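Endo-beta-1,4-mannanase (Alicyclobacillus acidocaldarius, PDB 4CD8) catalyses the endo-hydrolysis of beta-1,4-linked mannan chains as a glycoside hydrolase of family GH113 and is captured here with the inhibitor ManMIm. Local coordinates at residues A34-R37 / A38-E41; G125-S128 / D129-H133; A132-A135 / H136-K139; K286-R290 / E291-E295. All coordinates share one frame; numbering follows the deposited sequence.

All four contacts are local packing within the TIM barrel of this mannanase, on elements outside its strands. Contact 1 lies on helix 30-40 and contact 4 in the loop between strand 275-283 and helix 305-317. These two touch: Ala38 CB lies 3.6 Å from Leu287 CD2, and Ser35 OG packs on Leu287 CB. Contacts 2 and 3 are successive turns of helix 120-140, sharing Ala132 and His133, with centres about 10 Å apart. The centres of contacts 2 and 4 are about 37 Å apart, on opposite sides of the chain's centre. None forms the sugar pocket; the Tyr127 side chain is about 11 Å from the bound imidazole inhibitor.

Contact 1 of 4, residues A34-R37 / A38-E41; sequences ASMR and ALAE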
ATOM      1  N   ALA A  34      -7.721  19.118  -4.150  1.00 20.99           N
ATOM      2  CA  ALA A  34      -8.058  19.010  -5.546  1.00 19.48           C
ATOM      3  C   ALA A  34      -7.675  17.641  -6.126  1.00 16.48           C
ATOM      4  O   ALA A  34      -8.423  17.049  -6.927  1.00 19.83           O
ATOM      5  CB  ALA A  34      -7.382  20.139  -6.322  1.00 23.22           C
ATOM      6  N   SER A  35      -6.517  17.129  -5.731  1.00 17.74           N
ATOM      7  CA  SER A  35      -6.051  15.852  -6.236  1.00 19.33           C
ATOM      8  C   SER A  35      -6.990  14.742  -5.810  1.00 18.71           C
ATOM      9  O   SER A  35      -7.339  13.869  -6.618  1.00 17.78           O
ATOM     10  CB  SER A  35      -4.643  15.543  -5.754  1.00 21.85           C
ATOM     11  OG  SER A  35      -4.273  14.275  -6.259  1.00 18.31           O
ATOM     12  N   MET A  36      -7.400  14.799  -4.549  1.00 15.70           N
ATOM     13  CA  MET A  36      -8.386  13.812  -4.017  1.00 17.28           C
ATOM     14  C   MET A  36      -9.706  13.868  -4.760  1.00 15.88           C
ATOM     15  O   MET A  36     -10.299  12.807  -5.053  1.00 16.47           O
ATOM     16  CB  MET A  36      -8.586  14.002  -2.517  1.00 15.16           C
ATOM     17  CG  MET A  36      -9.553  12.971  -1.933  1.00 18.24           C
ATOM     18  SD  MET A  36      -8.957  11.261  -1.933  1.00 17.69           S
ATOM     19  CE  MET A  36      -7.795  11.345  -0.560  1.00 18.66           C
ATOM     20  N   ARG A  37     -10.200  15.076  -5.030  1.00 17.86           N
ATOM     21  CA  ARG A  37     -11.408  15.207  -5.820  1.00 17.73           C
ATOM     22  C   ARG A  37     -11.261  14.554  -7.223  1.00 18.43           C
ATOM     23  O   ARG A  37     -12.169  13.842  -7.682  1.00 20.10           O
ATOM     24  CB  ARG A  37     -11.858  16.653  -5.960  1.00 19.07           C
ATOM     25  CG  ARG A  37     -12.354  17.270  -4.676  1.00 20.27           C
ATOM     26  CD  ARG A  37     -12.698  18.723  -4.878  1.00 21.45           C
ATOM     27  NE  ARG A  37     -13.332  19.231  -3.681  1.00 22.59           N
ATOM     28  CZ  ARG A  37     -12.788  20.030  -2.772  1.00 26.14           C
ATOM     29  NH1 ARG A  37     -11.564  20.572  -2.933  1.00 35.15           N
ATOM     30  NH2 ARG A  37     -13.507  20.337  -1.691  1.00 28.78           N
ATOM     31  N   ALA A  38     -10.113  14.748  -7.884  1.00 18.73           N
ATOM     32  CA  ALA A  38      -9.886  14.086  -9.158  1.00 17.85           C
ATOM     33  C   ALA A  38      -9.839  12.582  -9.001  1.00 16.37           C
ATOM     34  O   ALA A  38     -10.416  11.812  -9.808  1.00 18.39           O
ATOM     35  CB  ALA A  38      -8.592  14.593  -9.788  1.00 21.50           C
ATOM     36  N   LEU A  39      -9.184  12.123  -7.946  1.00 17.23           N
ATOM     37  CA  LEU A  39      -9.114  10.678  -7.690  1.00 17.82           C
ATOM     38  C   LEU A  39     -10.533  10.100  -7.588  1.00 17.05           C
ATOM     39  O   LEU A  39     -10.807   9.042  -8.157  1.00 17.37           O
ATOM     40  CB  LEU A  39      -8.299  10.373  -6.449  1.00 16.97           C
ATOM     41  CG  LEU A  39      -8.060   8.918  -6.034  1.00 17.23           C
ATOM     42  CD1 LEU A  39      -6.802   8.847  -5.187  1.00 17.05           C
ATOM     43  CD2 LEU A  39      -9.274   8.329  -5.284  1.00 16.94           C
ATOM     44  N   ALA A  40     -11.418  10.796  -6.870  1.00 16.99           N
ATOM     45  CA  ALA A  40     -12.776  10.262  -6.637  1.00 18.76           C
ATOM     46  C   ALA A  40     -13.657  10.283  -7.906  1.00 18.62           C
ATOM     47  O   ALA A  40     -14.718   9.625  -7.942  1.00 22.38           O
ATOM     48  CB  ALA A  40     -13.467  10.997  -5.501  1.00 17.36           C
ATOM     49  N   GLU A  41     -13.223  10.981  -8.967  1.00 19.33           N
ATOM     50  CA  GLU A  41     -13.947  10.923 -10.234  1.00 26.04           C
ATOM     51  C   GLU A  41     -13.611   9.693 -11.107  1.00 20.30           C
ATOM     52  O   GLU A  41     -14.296   9.429 -12.101  1.00 23.05           O
ATOM     53  CB  GLU A  41     -13.729  12.197 -11.027  1.00 27.36           C
ATOM     54  CG  GLU A  41     -14.294  13.438 -10.329  1.00 26.53           C
ATOM     55  CD  GLU A  41     -14.143  14.695 -11.160  1.00 44.94           C
ATOM     56  OE1 GLU A  41     -14.509  14.665 -12.331  1.00 45.41           O
ATOM     57  OE2 GLU A  41     -13.645  15.701 -10.657  1.00 49.94           O
TER
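The flat groups that meet are the peptide groups of Ala34 to Arg37 and of Ala38 to Glu41, in one helix. Ala38 N is hydrogen-bonded to Ala34 O at 3.0 Å. Leu39 N meets Ser35 O at 2.9 Å, and Ala40 N bonds to Met36 O. The Arg37 carbonyl is held less firmly. Glu41 N gives it only a weak bond of 3.3 Å, and the same N-H group also bonds to Ala38 O. Methylene groups lie against the carbonyl oxygens: Leu39 CB is 3.4 Å from Met36 O, and Glu41 CG is 3.4 Å from Arg37 O. Glu41 CG sits beside its own backbone N (chi1 -64°), which brings it alongside that carbonyl. Helix 30-40 is the crossover of a beta-alpha-beta unit, between strands 13-18 and 46-55 of the TIM barrel. Its inner side carries Met36 and Leu39. Met36 SD and Leu39 CD2 are 4.5 Å apart, a loose apolar touch, and both side chains pack on Phe18. Met36 also reaches Met79 and Leu82 of helix 73-85, while Leu39 reaches Val47. Ser35 is buried too. Its OG is hydrogen-bonded to Pro284 O, and its carbonyl takes a second, weak bond from Trp283 NE1.

Contact 2 of 4, residues G125-S128 / D129-H133; sequences GSYS and DMMAH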
ATOM      1  N   GLY A 125       8.728  -2.567  19.601  1.00 16.39           N
ATOM      2  CA  GLY A 125       8.104  -1.654  20.553  1.00 17.79           C
ATOM      3  C   GLY A 125       7.788  -0.318  19.907  1.00 16.50           C
ATOM      4  O   GLY A 125       6.710   0.212  20.025  1.00 17.78           O
ATOM      5  N   SER A 126       8.777   0.236  19.204  1.00 17.26           N
ATOM      6  CA  SER A 126       8.568   1.509  18.527  1.00 17.80           C
ATOM      7  C   SER A 126       7.495   1.387  17.448  1.00 14.00           C
ATOM      8  O   SER A 126       6.652   2.259  17.309  1.00 16.22           O
ATOM      9  CB  SER A 126       9.841   1.949  17.833  1.00 18.35           C
ATOM     10  OG  SER A 126      10.888   2.161  18.749  1.00 20.21           O
ATOM     11  N   TYR A 127       7.571   0.300  16.689  1.00 17.01           N
ATOM     12  CA  TYR A 127       6.636   0.056  15.580  1.00 15.30           C
ATOM     13  C   TYR A 127       5.195  -0.204  16.069  1.00 15.36           C
ATOM     14  O   TYR A 127       4.251   0.336  15.536  1.00 16.08           O
ATOM     15  CB  TYR A 127       7.113  -1.116  14.783  1.00 15.35           C
ATOM     16  CG  TYR A 127       6.354  -1.309  13.514  1.00 14.69           C
ATOM     17  CD1 TYR A 127       6.586  -0.509  12.404  1.00 17.01           C
ATOM     18  CD2 TYR A 127       5.430  -2.307  13.381  1.00 14.42           C
ATOM     19  CE1 TYR A 127       5.896  -0.680  11.233  1.00 14.03           C
ATOM     20  CE2 TYR A 127       4.736  -2.501  12.206  1.00 16.36           C
ATOM     21  CZ  TYR A 127       4.953  -1.699  11.123  1.00 16.65           C
ATOM     22  OH  TYR A 127       4.266  -1.911   9.953  1.00 18.81           O
ATOM     23  N   SER A 128       5.083  -0.973  17.146  1.00 15.15           N
ATOM     24  CA  SER A 128       3.764  -1.288  17.717  1.00 15.30           C
ATOM     25  C   SER A 128       3.136  -0.006  18.297  1.00 14.21           C
ATOM     26  O   SER A 128       1.959   0.275  18.123  1.00 16.30           O
ATOM     27  CB  SER A 128       3.903  -2.377  18.760  1.00 19.90           C
ATOM     28  OG  SER A 128       2.660  -2.586  19.343  1.00 26.45           O
ATOM     29  N   ASP A 129       3.998   0.861  18.856  1.00 14.39           N
ATOM     30  CA  ASP A 129       3.547   2.141  19.353  1.00 15.66           C
ATOM     31  C   ASP A 129       2.961   2.971  18.170  1.00 15.16           C
ATOM     32  O   ASP A 129       1.912   3.588  18.256  1.00 16.01           O
ATOM     33  CB  ASP A 129       4.747   2.820  20.027  1.00 19.23           C
ATOM     34  CG  ASP A 129       4.878   2.504  21.499  1.00 21.38           C
ATOM     35  OD1 ASP A 129       4.095   1.706  22.043  1.00 24.72           O
ATOM     36  OD2 ASP A 129       5.809   3.056  22.120  1.00 24.57           O
ATOM     37  N   MET A 130       3.692   3.012  17.072  1.00 15.31           N
ATOM     38  CA  MET A 130       3.233   3.709  15.915  1.00 14.80           C
ATOM     39  C   MET A 130       1.931   3.128  15.331  1.00 15.07           C
ATOM     40  O   MET A 130       1.013   3.889  15.044  1.00 16.18           O
ATOM     41  CB  MET A 130       4.326   3.656  14.865  1.00 17.13           C
ATOM     42  CG  MET A 130       4.026   4.462  13.628  1.00 17.04           C
ATOM     43  SD  MET A 130       5.256   4.491  12.357  1.00 20.22           S
ATOM     44  CE  MET A 130       5.030   2.985  11.477  1.00 20.09           C
ATOM     45  N   MET A 131       1.877   1.805  15.146  1.00 14.84           N
ATOM     46  CA  MET A 131       0.685   1.182  14.573  1.00 17.99           C
ATOM     47  C   MET A 131      -0.531   1.349  15.478  1.00 16.74           C
ATOM     48  O   MET A 131      -1.635   1.598  14.991  1.00 16.69           O
ATOM     49  CB  MET A 131       0.894  -0.308  14.310  1.00 16.55           C
ATOM     50  CG  MET A 131       1.900  -0.657  13.239  1.00 21.96           C
ATOM     51  SD  MET A 131       1.439   0.016  11.643  1.00 31.36           S
ATOM     52  CE  MET A 131       2.491   1.299  11.733  1.00 16.08           C
ATOM     53  N   ALA A 132      -0.326   1.200  16.786  1.00 16.30           N
ATOM     54  CA  ALA A 132      -1.430   1.390  17.747  1.00 18.26           C
ATOM     55  C   ALA A 132      -1.991   2.805  17.658  1.00 16.33           C
ATOM     56  O   ALA A 132      -3.195   3.031  17.669  1.00 17.91           O
ATOM     57  CB  ALA A 132      -0.915   1.113  19.127  1.00 15.34           C
ATOM     58  N   HIS A 133      -1.075   3.784  17.540  1.00 15.97           N
ATOM     59  CA  HIS A 133      -1.483   5.179  17.429  1.00 14.95           C
ATOM     60  C   HIS A 133      -2.342   5.389  16.193  1.00 14.28           C
ATOM     61  O   HIS A 133      -3.388   6.031  16.266  1.00 17.51           O
ATOM     62  CB  HIS A 133      -0.273   6.127  17.371  1.00 20.40           C
ATOM     63  CG  HIS A 133      -0.649   7.541  17.083  1.00 19.59           C
ATOM     64  ND1 HIS A 133      -1.078   8.407  18.061  1.00 22.37           N
ATOM     65  CD2 HIS A 133      -0.724   8.227  15.916  1.00 18.84           C
ATOM     66  CE1 HIS A 133      -1.387   9.569  17.514  1.00 25.24           C
ATOM     67  NE2 HIS A 133      -1.179   9.489  16.212  1.00 22.70           N
TER
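The backbone is regular alpha-helix, with Asp129, Met130, Met131 and Ala132 bonded through N to the carbonyls of Gly125, Ser126, Tyr127 and Ser128; Met131 N to Tyr127 O is the straightest, at 2.8 Å and 167°. The Tyr127 ring carries the side-chain contact. Met131 CG lies over one face, a CH-pi contact 4.0 Å from the ring centroid. A bend at chi2 (-60°) brings Met131 SD in obliquely, 4.5 Å from the same centroid, a Met-aromatic contact; a further bend at chi3 carries CE back to the ring. Met130 is extended as far as SD and turns only at the end, which brings CE to 3.8 Å from Tyr127 CE1. The phenol OH is hydrogen-bonded to Val148 O, and the ring stacks on Trp123 of its own helix. Replacing Tyr127 with an alanine would probably leave Met131 CG without the ring it covers, and Val148 O without its partner. Asp129 forms a salt bridge with Arg168, and Ser128 OG a hydrogen bond with it. Ser128, Met131 and Ala132 pack on helix 159-172, Met130 and Met131 on strand 89-98, and Tyr127 touches Ile63 of strand 63-64.

Contact 3 of 4, residues A132-A135 / H136-K139; sequences AHYA and HVAK
Val137 CG2 is the methyl that joins His133 and Tyr134 to the next helical turn. It lies 4.0 Å from His133 NE2 and 4.3 Å from Tyr134 CD1, oblique to both rings. It also rests 3.5 Å from His133 O. The valine torsion explains this: CG2 sits beside the backbone N while CG1 is opposite it (chi1 169°), which turns one methyl back toward the preceding turn. The two rings are turned edge against face. His133 CD2 stands 3.4 Å above the plane of the Tyr134 ring, over its centre, and Tyr134 CD2 lies in the plane of the imidazole at its edge. Four alpha-helical bonds hold the frame. Ala138 N to Tyr134 O is the shortest, at 2.8 Å, and Val137 N to His133 O the longest, at 3.2 Å. Ala138 CB lies 3.3 Å from Ala135 O. Farther out, His133 NE2 is hydrogen-bonded to Asp73 OD1 of helix 73-85, which fixes the turn of the imidazole. Phe51 meets the Tyr134 ring edge-to-face, and Leu92 and Pro94 of strand 89-98 also touch that tyrosine. Ala135 packs on Val169 and Glu172 of helix 159-172, and Lys139 forms a salt bridge with Asp174. The inner surface is thus apolar and aromatic, with the imidazole at its margin. A carboxylate at NE2 would probably favour a proton on that nitrogen.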
ATOM      1  N   ALA A 132      -0.326   1.200  16.786  1.00 16.30           N
ATOM      2  CA  ALA A 132      -1.430   1.390  17.747  1.00 18.26           C
ATOM      3  C   ALA A 132      -1.991   2.805  17.658  1.00 16.33           C
ATOM      4  O   ALA A 132      -3.195   3.031  17.669  1.00 17.91           O
ATOM      5  CB  ALA A 132      -0.915   1.113  19.127  1.00 15.34           C
ATOM      6  N   HIS A 133      -1.075   3.784  17.540  1.00 15.97           N
ATOM      7  CA  HIS A 133      -1.483   5.179  17.429  1.00 14.95           C
ATOM      8  C   HIS A 133      -2.342   5.389  16.193  1.00 14.28           C
ATOM      9  O   HIS A 133      -3.388   6.031  16.266  1.00 17.51           O
ATOM     10  CB  HIS A 133      -0.273   6.127  17.371  1.00 20.40           C
ATOM     11  CG  HIS A 133      -0.649   7.541  17.083  1.00 19.59           C
ATOM     12  ND1 HIS A 133      -1.078   8.407  18.061  1.00 22.37           N
ATOM     13  CD2 HIS A 133      -0.724   8.227  15.916  1.00 18.84           C
ATOM     14  CE1 HIS A 133      -1.387   9.569  17.514  1.00 25.24           C
ATOM     15  NE2 HIS A 133      -1.179   9.489  16.212  1.00 22.70           N
ATOM     16  N   TYR A 134      -1.879   4.878  15.040  1.00 15.48           N
ATOM     17  CA  TYR A 134      -2.615   5.097  13.813  1.00 13.83           C
ATOM     18  C   TYR A 134      -3.836   4.215  13.659  1.00 14.55           C
ATOM     19  O   TYR A 134      -4.770   4.651  13.026  1.00 15.25           O
ATOM     20  CB  TYR A 134      -1.707   5.098  12.582  1.00 14.54           C
ATOM     21  CG  TYR A 134      -0.781   6.314  12.585  1.00 16.20           C
ATOM     22  CD1 TYR A 134      -1.282   7.591  12.452  1.00 16.73           C
ATOM     23  CD2 TYR A 134       0.587   6.155  12.774  1.00 14.24           C
ATOM     24  CE1 TYR A 134      -0.447   8.710  12.455  1.00 15.97           C
ATOM     25  CE2 TYR A 134       1.420   7.254  12.764  1.00 15.22           C
ATOM     26  CZ  TYR A 134       0.891   8.523  12.641  1.00 16.61           C
ATOM     27  OH  TYR A 134       1.728   9.605  12.654  1.00 19.59           O
ATOM     28  N   ALA A 135      -3.843   3.074  14.344  1.00 14.71           N
ATOM     29  CA  ALA A 135      -5.036   2.216  14.350  1.00 16.06           C
ATOM     30  C   ALA A 135      -6.173   2.948  15.062  1.00 15.58           C
ATOM     31  O   ALA A 135      -7.319   2.918  14.600  1.00 15.08           O
ATOM     32  CB  ALA A 135      -4.750   0.881  15.048  1.00 17.09           C
ATOM     33  N   HIS A 136      -5.809   3.667  16.127  1.00 14.28           N
ATOM     34  CA  HIS A 136      -6.762   4.477  16.885  1.00 19.04           C
ATOM     35  C   HIS A 136      -7.294   5.631  16.051  1.00 18.80           C
ATOM     36  O   HIS A 136      -8.471   5.900  16.042  1.00 17.29           O
ATOM     37  CB  HIS A 136      -6.104   4.974  18.191  1.00 22.12           C
ATOM     38  CG  HIS A 136      -6.938   5.923  18.988  1.00 26.40           C
ATOM     39  ND1 HIS A 136      -8.097   5.532  19.610  1.00 23.63           N
ATOM     40  CD2 HIS A 136      -6.747   7.226  19.322  1.00 32.73           C
ATOM     41  CE1 HIS A 136      -8.607   6.554  20.276  1.00 35.61           C
ATOM     42  NE2 HIS A 136      -7.802   7.596  20.127  1.00 35.68           N
ATOM     43  N   VAL A 137      -6.398   6.287  15.294  1.00 16.40           N
ATOM     44  CA  VAL A 137      -6.809   7.320  14.349  1.00 18.33           C
ATOM     45  C   VAL A 137      -7.749   6.746  13.273  1.00 15.62           C
ATOM     46  O   VAL A 137      -8.774   7.350  12.964  1.00 16.58           O
ATOM     47  CB  VAL A 137      -5.592   8.004  13.673  1.00 17.35           C
ATOM     48  CG1 VAL A 137      -6.038   8.872  12.516  1.00 18.77           C
ATOM     49  CG2 VAL A 137      -4.764   8.821  14.693  1.00 19.27           C
ATOM     50  N   ALA A 138      -7.419   5.546  12.776  1.00 14.65           N
ATOM     51  CA  ALA A 138      -8.270   4.849  11.807  1.00 14.64           C
ATOM     52  C   ALA A 138      -9.684   4.606  12.353  1.00 14.74           C
ATOM     53  O   ALA A 138     -10.655   4.811  11.645  1.00 15.26           O
ATOM     54  CB  ALA A 138      -7.640   3.547  11.354  1.00 14.23           C
ATOM     55  N   LYS A 139      -9.773   4.215  13.623  1.00 15.06           N
ATOM     56  CA  LYS A 139     -11.086   3.942  14.212  1.00 16.24           C
ATOM     57  C   LYS A 139     -11.885   5.238  14.351  1.00 15.96           C
ATOM     58  O   LYS A 139     -13.067   5.329  13.964  1.00 18.68           O
ATOM     59  CB  LYS A 139     -10.925   3.268  15.559  1.00 16.54           C
ATOM     60  CG  LYS A 139     -12.268   3.150  16.271  1.00 20.49           C
ATOM     61  CD  LYS A 139     -12.251   2.079  17.335  1.00 22.74           C
ATOM     62  CE  LYS A 139     -13.580   2.087  18.090  1.00 24.80           C
ATOM     63  NZ  LYS A 139     -13.687   0.869  18.911  1.00 21.55           N
TER

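Contact 4 of 4, residues K286-R290 / E291-E295; sequences KLYPR and EAASE
Tyr288 CG lies between its backbone N and carbonyl carbon (chi1 54°), which sends the ring toward Ala293. Its CE1 comes to 3.8 Å from Ala293 CB and 3.7 Å from Ala293 CA, the latter oblique to the ring. Glu291 has a similar first torsion and bends again at chi2, placing OE2 3.6 Å from Pro289 CG; the two side chains lie side by side. The backbone here is a 3-10 turn. Ala292 N bonds to Pro289 O at 2.9 Å, and Ala293 N to Arg290 O at 3.1 Å. Each bond spans three residues, which is what makes the winding 3-10. Ala292 CB touches Pro289 CD and Tyr288 CB, both from the same general side. The Tyr288 hydroxyl is hydrogen-bonded to Tyr302 O, and Arg290 forms a salt bridge with Glu307 of helix 305-317. With an alanine at Tyr288, a gap would probably open beside Ala293, and Tyr302 O would lose this phenol partner. Ser294 OG donates to Glu295 OE2 at 2.7 Å. The chemistry is therefore divided: apolar contacts and backbone bonds shape the turn, while the phenol OH and the guanidinium tie it to the chain that follows.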
ATOM      1  N   LYS A 286      -0.007  16.284  -5.161  1.00 19.80           N
ATOM      2  CA  LYS A 286       0.011  17.375  -6.138  1.00 23.46           C
ATOM      3  C   LYS A 286      -0.102  16.779  -7.528  1.00 23.17           C
ATOM      4  O   LYS A 286       0.859  16.196  -8.052  1.00 25.59           O
ATOM      5  CB  LYS A 286       1.299  18.160  -6.012  1.00 23.72           C
ATOM      6  CG  LYS A 286       1.422  19.274  -7.051  1.00 27.40           C
ATOM      7  CD  LYS A 286       2.543  20.248  -6.716  1.00 38.35           C
ATOM      8  CE  LYS A 286       2.558  21.411  -7.703  1.00 44.72           C
ATOM      9  NZ  LYS A 286       3.582  22.423  -7.322  1.00 50.33           N
ATOM     10  N   LEU A 287      -1.286  16.902  -8.115  1.00 20.28           N
ATOM     11  CA  LEU A 287      -1.594  16.257  -9.368  1.00 20.30           C
ATOM     12  C   LEU A 287      -1.320  17.184 -10.516  1.00 19.52           C
ATOM     13  O   LEU A 287      -1.689  18.354 -10.503  1.00 23.64           O
ATOM     14  CB  LEU A 287      -3.071  15.828  -9.385  1.00 19.04           C
ATOM     15  CG  LEU A 287      -3.600  15.017 -10.579  1.00 22.25           C
ATOM     16  CD1 LEU A 287      -2.856  13.690 -10.659  1.00 23.41           C
ATOM     17  CD2 LEU A 287      -5.107  14.780 -10.458  1.00 18.38           C
ATOM     18  N   TYR A 288      -0.654  16.637 -11.510  1.00 20.64           N
ATOM     19  CA  TYR A 288      -0.373  17.381 -12.751  1.00 21.10           C
ATOM     20  C   TYR A 288      -1.669  17.528 -13.580  1.00 21.00           C
ATOM     21  O   TYR A 288      -2.612  16.684 -13.451  1.00 22.08           O
ATOM     22  CB  TYR A 288       0.728  16.656 -13.536  1.00 18.44           C
ATOM     23  CG  TYR A 288       0.437  15.201 -13.809  1.00 22.37           C
ATOM     24  CD1 TYR A 288      -0.372  14.822 -14.868  1.00 22.57           C
ATOM     25  CD2 TYR A 288       0.974  14.203 -12.987  1.00 22.98           C
ATOM     26  CE1 TYR A 288      -0.659  13.480 -15.093  1.00 21.07           C
ATOM     27  CE2 TYR A 288       0.710  12.865 -13.194  1.00 24.27           C
ATOM     28  CZ  TYR A 288      -0.096  12.500 -14.249  1.00 23.58           C
ATOM     29  OH  TYR A 288      -0.354  11.140 -14.433  1.00 20.90           O
ATOM     30  N   PRO A 289      -1.767  18.588 -14.403  1.00 25.18           N
ATOM     31  CA  PRO A 289      -2.898  18.731 -15.319  1.00 23.16           C
ATOM     32  C   PRO A 289      -2.843  17.608 -16.363  1.00 22.31           C
ATOM     33  O   PRO A 289      -1.773  17.122 -16.713  1.00 24.37           O
ATOM     34  CB  PRO A 289      -2.699  20.123 -15.959  1.00 24.78           C
ATOM     35  CG  PRO A 289      -1.278  20.511 -15.678  1.00 28.32           C
ATOM     36  CD  PRO A 289      -0.766  19.674 -14.540  1.00 24.53           C
ATOM     37  N   ARG A 290      -4.003  17.204 -16.856  1.00 23.49           N
ATOM     38  CA  ARG A 290      -4.094  16.087 -17.791  1.00 27.17           C
ATOM     39  C   ARG A 290      -3.155  16.214 -18.981  1.00 27.36           C
ATOM     40  O   ARG A 290      -2.542  15.232 -19.377  1.00 28.16           O
ATOM     41  CB  ARG A 290      -5.516  15.953 -18.321  1.00 39.57           C
ATOM     42  CG  ARG A 290      -6.584  15.892 -17.246  1.00 28.21           C
ATOM     43  CD  ARG A 290      -7.899  15.514 -17.899  1.00 28.04           C
ATOM     44  NE  ARG A 290      -7.714  14.182 -18.410  1.00 48.02           N
ATOM     45  CZ  ARG A 290      -8.173  13.069 -17.848  1.00 38.87           C
ATOM     46  NH1 ARG A 290      -8.953  13.079 -16.769  1.00 43.22           N
ATOM     47  NH2 ARG A 290      -7.871  11.926 -18.422  1.00 41.47           N
ATOM     48  N   GLU A 291      -3.054  17.422 -19.544  1.00 27.86           N
ATOM     49  CA  GLU A 291      -2.212  17.627 -20.719  1.00 30.80           C
ATOM     50  C   GLU A 291      -0.721  17.374 -20.447  1.00 30.81           C
ATOM     51  O   GLU A 291       0.050  17.115 -21.391  1.00 38.19           O
ATOM     52  CB  GLU A 291      -2.430  19.030 -21.311  1.00 32.21           C
ATOM     53  CG  GLU A 291      -2.140  20.218 -20.392  1.00 31.27           C
ATOM     54  CD  GLU A 291      -0.664  20.510 -20.159  1.00 28.32           C
ATOM     55  OE1 GLU A 291       0.184  20.157 -21.027  1.00 32.17           O
ATOM     56  OE2 GLU A 291      -0.360  21.103 -19.099  1.00 32.20           O
ATOM     57  N   ALA A 292      -0.316  17.435 -19.176  1.00 29.35           N
ATOM     58  CA  ALA A 292       1.092  17.246 -18.814  1.00 29.42           C
ATOM     59  C   ALA A 292       1.439  15.773 -18.604  1.00 27.45           C
ATOM     60  O   ALA A 292       2.582  15.439 -18.264  1.00 31.64           O
ATOM     61  CB  ALA A 292       1.439  18.063 -17.568  1.00 24.33           C
ATOM     62  N   ALA A 293       0.456  14.888 -18.798  1.00 25.82           N
ATOM     63  CA  ALA A 293       0.634  13.431 -18.560  1.00 27.82           C
ATOM     64  C   ALA A 293       1.741  12.838 -19.429  1.00 29.07           C
ATOM     65  O   ALA A 293       2.466  11.919 -19.018  1.00 28.91           O
ATOM     66  CB  ALA A 293      -0.691  12.703 -18.827  1.00 29.31           C
ATOM     67  N   SER A 294       1.890  13.390 -20.639  1.00 22.52           N
ATOM     68  CA  SER A 294       2.917  12.935 -21.626  1.00 38.26           C
ATOM     69  C   SER A 294       4.373  13.188 -21.159  1.00 37.17           C
ATOM     70  O   SER A 294       5.316  12.556 -21.673  1.00 46.69           O
ATOM     71  CB  SER A 294       2.667  13.520 -23.054  1.00 28.57           C
ATOM     72  OG  SER A 294       2.529  14.956 -23.108  1.00 47.78           O
ATOM     73  N   GLU A 295       4.566  14.134 -20.233  1.00 30.32           N
ATOM     74  CA  GLU A 295       5.901  14.429 -19.682  1.00 30.10           C
ATOM     75  C   GLU A 295       6.100  13.743 -18.351  1.00 37.68           C
ATOM     76  O   GLU A 295       7.152  13.896 -17.743  1.00 43.40           O
ATOM     77  CB  GLU A 295       6.133  15.947 -19.517  1.00 40.97           C
ATOM     78  CG  GLU A 295       6.262  16.701 -20.820  1.00 30.68           C
ATOM     79  CD  GLU A 295       4.957  16.723 -21.584  1.00 41.82           C
ATOM     80  OE1 GLU A 295       3.967  17.271 -21.038  1.00 49.19           O
ATOM     81  OE2 GLU A 295       4.923  16.202 -22.730  1.00 61.10           O
TER